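Local coordinates for protein exotoxin 5 (Staphylococcus aureus subsp. aureus COL, PDB 3R2I) that is of unknown function but, as a secreted staphylococcal superantigen-like exotoxin, probably acts on components of the host immune system, at residues Phe72-Ile77 / Leu90-Arg95; Arg95-Lys100 / Gly131-Val136. All blocks are in the same frame, centred on the assembly; numbering follows the deposited sequence.

Contact 1: residues Phe72-Ile77 / Leu90-Arg95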
# COMPACT_ATOMS: atom_id res chain seq x y z
N PHE A 72 3.21 1.94 9.03
CA PHE A 72 2.42 2.16 10.22
C PHE A 72 0.95 1.99 9.87
O PHE A 72 0.52 2.31 8.75
CB PHE A 72 2.69 3.58 10.77
CG PHE A 72 4.16 3.86 11.05
CD1 PHE A 72 4.97 4.45 10.10
CD2 PHE A 72 4.72 3.51 12.25
CE1 PHE A 72 6.32 4.68 10.33
CE2 PHE A 72 6.07 3.74 12.50
CZ PHE A 72 6.86 4.33 11.53
N GLU A 73 0.20 1.50 10.86
CA GLU A 73 -1.24 1.20 10.72
C GLU A 73 -2.12 1.77 11.84
O GLU A 73 -2.79 1.04 12.52
CB GLU A 73 -1.43 -0.32 10.63
CG GLU A 73 -0.76 -0.88 9.37
CD GLU A 73 -0.83 -2.39 9.25
OE1 GLU A 73 -1.84 -3.00 9.65
OE2 GLU A 73 0.14 -2.96 8.70
N PRO A 74 -2.10 3.09 12.03
CA PRO A 74 -2.92 3.68 13.06
C PRO A 74 -4.38 3.44 12.68
O PRO A 74 -4.73 3.46 11.51
CB PRO A 74 -2.54 5.16 13.00
CG PRO A 74 -2.02 5.35 11.61
CD PRO A 74 -1.30 4.11 11.33
N THR A 75 -5.21 3.22 13.69
CA THR A 75 -6.59 2.84 13.47
C THR A 75 -7.59 3.66 14.25
O THR A 75 -7.28 4.25 15.28
CB THR A 75 -6.77 1.34 13.88
OG1 THR A 75 -8.13 0.92 13.66
CG2 THR A 75 -6.43 1.11 15.37
N ASN A 76 -8.82 3.66 13.74
CA ASN A 76 -9.96 4.33 14.38
C ASN A 76 -9.67 5.78 14.69
O ASN A 76 -9.80 6.22 15.79
CB ASN A 76 -10.35 3.60 15.66
CG ASN A 76 -11.71 4.07 16.21
OD1 ASN A 76 -12.56 4.56 15.45
ND2 ASN A 76 -11.92 3.88 17.51
N ILE A 77 -9.32 6.51 13.66
CA ILE A 77 -8.93 7.89 13.80
C ILE A 77 -10.06 8.83 13.48
O ILE A 77 -10.85 8.57 12.56
CB ILE A 77 -7.78 8.17 12.84
CG1 ILE A 77 -6.61 7.23 13.15
CG2 ILE A 77 -7.31 9.60 12.96
CD1 ILE A 77 -5.73 6.94 11.96
N LEU A 90 -4.38 15.48 6.66
CA LEU A 90 -4.98 14.99 7.89
C LEU A 90 -3.88 14.92 8.95
O LEU A 90 -2.95 14.16 8.81
CB LEU A 90 -5.59 13.60 7.69
CG LEU A 90 -6.73 13.45 6.69
CD1 LEU A 90 -7.16 12.00 6.63
CD2 LEU A 90 -7.97 14.36 7.00
N ASN A 91 -3.94 15.78 9.95
CA ASN A 91 -2.95 15.73 11.01
C ASN A 91 -3.51 15.03 12.24
O ASN A 91 -4.59 15.40 12.73
CB ASN A 91 -2.56 17.13 11.44
CG ASN A 91 -1.79 17.84 10.40
OD1 ASN A 91 -0.79 17.31 9.90
ND2 ASN A 91 -2.17 19.09 10.12
N PHE A 92 -2.78 14.04 12.73
CA PHE A 92 -3.18 13.32 13.92
C PHE A 92 -1.96 12.55 14.49
O PHE A 92 -0.91 12.44 13.83
CB PHE A 92 -4.32 12.36 13.59
CG PHE A 92 -3.95 11.28 12.62
CD1 PHE A 92 -3.49 10.04 13.08
CD2 PHE A 92 -4.10 11.48 11.24
CE1 PHE A 92 -3.14 9.03 12.20
CE2 PHE A 92 -3.73 10.47 10.32
CZ PHE A 92 -3.24 9.25 10.80
N LYS A 93 -2.14 12.05 15.72
CA LYS A 93 -1.17 11.27 16.46
C LYS A 93 -1.79 9.99 17.01
O LYS A 93 -2.98 9.93 17.26
CB LYS A 93 -0.66 12.06 17.66
CG LYS A 93 -0.10 13.39 17.30
CD LYS A 93 0.63 14.07 18.47
CE LYS A 93 1.92 13.34 18.88
NZ LYS A 93 2.69 14.17 19.86
N GLN A 94 -0.95 8.99 17.23
CA GLN A 94 -1.38 7.72 17.82
C GLN A 94 -0.13 6.95 18.24
O GLN A 94 0.85 6.89 17.48
CB GLN A 94 -2.24 6.91 16.82
CG GLN A 94 -2.82 5.63 17.43
CD GLN A 94 -3.93 5.02 16.59
OE1 GLN A 94 -3.84 3.87 16.17
NE2 GLN A 94 -4.97 5.79 16.32
N ARG A 95 -0.15 6.39 19.45
CA ARG A 95 1.01 5.64 19.98
C ARG A 95 2.33 6.42 19.82
O ARG A 95 3.35 5.86 19.39
CB ARG A 95 1.12 4.23 19.34
CG ARG A 95 0.15 3.16 19.94
CD ARG A 95 0.43 1.74 19.37
NE ARG A 95 -0.24 0.68 20.14
CZ ARG A 95 -0.23 -0.63 19.83
NH1 ARG A 95 0.39 -1.07 18.74
NH2 ARG A 95 -0.87 -1.50 20.61
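The side-chain amide of Gln-94 meets the backbone of Thr-75 with both of its ends. Gln-94 OE1 accepts a hydrogen from Thr-75 N over 2.9 Å, in a fairly straight bond of 163° that comes in tilted from the carbonyl plane of the amide. Gln-94 NE2 gives a hydrogen to Thr-75 O over 3.0 Å, and this partner lies close to the amide plane. The two bonds fix the rotation of the amide and tie one residue of an irregular segment to the end of strand 87-94. Gln-94 can span the gap because CG stands anti to the backbone N (chi1 -175°) and the chain stays extended beyond it. The hydroxyl of Thr-75 is engaged elsewhere, with Asp-119.

Within the OB-fold domain, this contact packs the segment leading from helix 57-68 into strand 77-84 against strand 87-94. Asn-76 and Ile-77 form a G1 beta bulge opposite Leu-118.

Beside the amide, the ring of Phe-92 takes Ile-77 across one face, the two side chains crossing at about a right angle. Ile-77 CG2 sits 4.0 Å from the Phe-92 ring centroid in a CH-pi contact, displaced toward the rim. The other branch of Ile-77 stays on the same face. Its CD1 lies over the rim, 3.3 Å from Phe-92 CE1, a tight approach. Pro-74 comes from a different direction. Its CG lies in the ring plane, at the edge, 3.9 Å from Phe-92 CE1. Val-120 of strand 118-120 also touches Pro-74, Ile-77 and Phe-92.

Contact 2: residues Arg95-Lys100 / Gly131-Val136; sequences RNKAFK and GGIYSV
Ile-133 and Phe-99 are bridge partners, and their side chains lie side by side on the same face of the sheet, pointing the same way. Ile-133 has about the same area buried here as Lys-100, and more than any other residue. CG1 is anti to its carbonyl carbon (chi1 -58°), which sends CD1 toward the start of the two strands. There CD1 meets two residues. Ile-133 CD1 lies 3.8 Å from Phe-99 CE1, approaching the ring obliquely, and 3.6 Å from Lys-97 CG. The CB of Ile-133 also rests near Phe-99 CD1. Phe-72 covers Ile-133 from the loop before strand 77-84.

Lys-100 and Tyr-134 pair on the other face. Their side chains also run alongside each other. The lysine CG is anti to the backbone N (chi1 174°) and chi2 is extended too. This lays Lys-100 CD over the centre of the Tyr-134 ring, 4.1 Å from the centroid, in a CH-pi contact. The aliphatic part of the lysine does the touching. The bends at chi3 and chi4 lie beyond CD and set NZ, which is hydrogen-bonded to Asn-91. Tyr-134 OH is hydrogen-bonded to Asp-128.

The backbones join by three hydrogen bonds. Ile-133 N gives to Ala-98 O over 3.0 Å, Lys-100 N to Ile-133 O over 2.8 Å, and Ser-135 N to Lys-100 O over 2.9 Å. Before the bridges begin, a water accepts from Ala-98 N and gives a weak bond to Gly-131 O.

The short strand segments run 38° apart, a strongly twisted parallel pair. Strands 97-103 and 133-141 correspond to the third and fifth main strands of the OB-fold, whose parallel pairing helps close its barrel.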
# COMPACT_ATOMS: atom_id res chain seq x y z
N ARG A 95 -0.15 6.39 19.45
CA ARG A 95 1.01 5.64 19.98
C ARG A 95 2.33 6.42 19.82
O ARG A 95 3.35 5.86 19.39
CB ARG A 95 1.12 4.23 19.34
CG ARG A 95 0.15 3.16 19.94
CD ARG A 95 0.43 1.74 19.37
NE ARG A 95 -0.24 0.68 20.14
CZ ARG A 95 -0.23 -0.63 19.83
NH1 ARG A 95 0.39 -1.07 18.74
NH2 ARG A 95 -0.87 -1.50 20.61
N ASN A 96 2.29 7.71 20.21
CA ASN A 96 3.43 8.67 20.10
C ASN A 96 3.91 9.18 18.75
O ASN A 96 4.68 10.15 18.70
CB ASN A 96 4.74 8.14 20.75
CG ASN A 96 4.96 8.69 22.15
OD1 ASN A 96 4.43 9.75 22.51
ND2 ASN A 96 5.80 8.01 22.92
N LYS A 97 3.44 8.55 17.68
CA LYS A 97 3.73 9.00 16.32
C LYS A 97 2.76 10.04 15.82
O LYS A 97 1.55 9.93 16.02
CB LYS A 97 3.74 7.80 15.35
CG LYS A 97 5.11 7.21 14.95
CD LYS A 97 5.87 6.36 15.96
CE LYS A 97 7.24 5.93 15.35
NZ LYS A 97 8.06 4.99 16.20
N ALA A 98 3.29 11.05 15.14
CA ALA A 98 2.48 12.11 14.55
C ALA A 98 2.48 11.84 13.06
O ALA A 98 3.49 11.50 12.46
CB ALA A 98 3.05 13.47 14.86
N PHE A 99 1.30 11.92 12.49
CA PHE A 99 1.11 11.62 11.12
C PHE A 99 0.56 12.83 10.35
O PHE A 99 -0.20 13.61 10.89
CB PHE A 99 0.11 10.46 11.04
CG PHE A 99 0.62 9.15 11.63
CD1 PHE A 99 1.37 8.29 10.85
CD2 PHE A 99 0.34 8.78 12.92
CE1 PHE A 99 1.83 7.06 11.36
CE2 PHE A 99 0.81 7.56 13.44
CZ PHE A 99 1.56 6.71 12.65
N LYS A 100 0.96 12.97 9.10
CA LYS A 100 0.45 14.02 8.22
C LYS A 100 0.12 13.31 6.91
O LYS A 100 0.99 12.92 6.16
CB LYS A 100 1.43 15.19 8.08
CG LYS A 100 0.97 16.24 7.04
CD LYS A 100 1.90 17.46 6.96
CE LYS A 100 1.57 18.60 7.98
NZ LYS A 100 1.81 18.44 9.41
N GLY A 131 10.27 13.84 13.65
CA GLY A 131 9.78 12.47 13.50
C GLY A 131 8.42 12.30 12.86
O GLY A 131 7.95 11.20 12.68
N GLY A 132 7.78 13.38 12.47
CA GLY A 132 6.46 13.27 11.81
C GLY A 132 6.55 12.45 10.52
O GLY A 132 7.54 12.54 9.79
N ILE A 133 5.51 11.66 10.28
CA ILE A 133 5.39 10.80 9.14
C ILE A 133 4.43 11.44 8.12
O ILE A 133 3.24 11.58 8.36
CB ILE A 133 4.92 9.44 9.63
CG1 ILE A 133 5.95 8.96 10.65
CG2 ILE A 133 4.71 8.46 8.50
CD1 ILE A 133 5.58 7.80 11.42
N TYR A 134 5.00 11.89 6.99
CA TYR A 134 4.25 12.49 5.91
C TYR A 134 3.94 11.38 4.93
O TYR A 134 4.87 10.85 4.33
CB TYR A 134 5.12 13.56 5.23
CG TYR A 134 5.41 14.79 6.07
CD1 TYR A 134 5.54 16.04 5.48
CD2 TYR A 134 5.50 14.72 7.45
CE1 TYR A 134 5.82 17.16 6.24
CE2 TYR A 134 5.75 15.85 8.21
CZ TYR A 134 5.93 17.06 7.60
OH TYR A 134 6.20 18.17 8.37
N SER A 135 2.66 10.99 4.80
CA SER A 135 2.27 9.90 3.89
C SER A 135 1.14 10.36 2.97
O SER A 135 0.50 11.38 3.26
CB SER A 135 1.89 8.62 4.66
OG SER A 135 1.53 7.54 3.79
N VAL A 136 0.96 9.66 1.84
CA VAL A 136 -0.08 9.94 0.88
C VAL A 136 -1.15 8.84 0.85
O VAL A 136 -0.83 7.65 0.72
CB VAL A 136 0.49 10.11 -0.56
CG1 VAL A 136 -0.62 10.41 -1.55
CG2 VAL A 136 1.54 11.21 -0.62
O HOH W 1 6.19 11.08 15.05

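Contact 1 comes first along the chain and contact 2 follows, and the two share Arg-95 in the turn between strands 87-94 and 97-103. Their centres lie about 8 Å apart. Both reach the curled sheet of the OB-fold domain. Strand 87-94 pairs antiparallel with 97-103, and Phe-92 O is probably hydrogen-bonded to Phe-99 N. The rings of these two residues also meet. Phe-72 of the 72-77 segment packs on Phe-99 and Ile-133, joining the apolar sides of the two contacts into one cluster. The loop before strand 77-84 is thus joined to three strands that lie next to one another in the sheet.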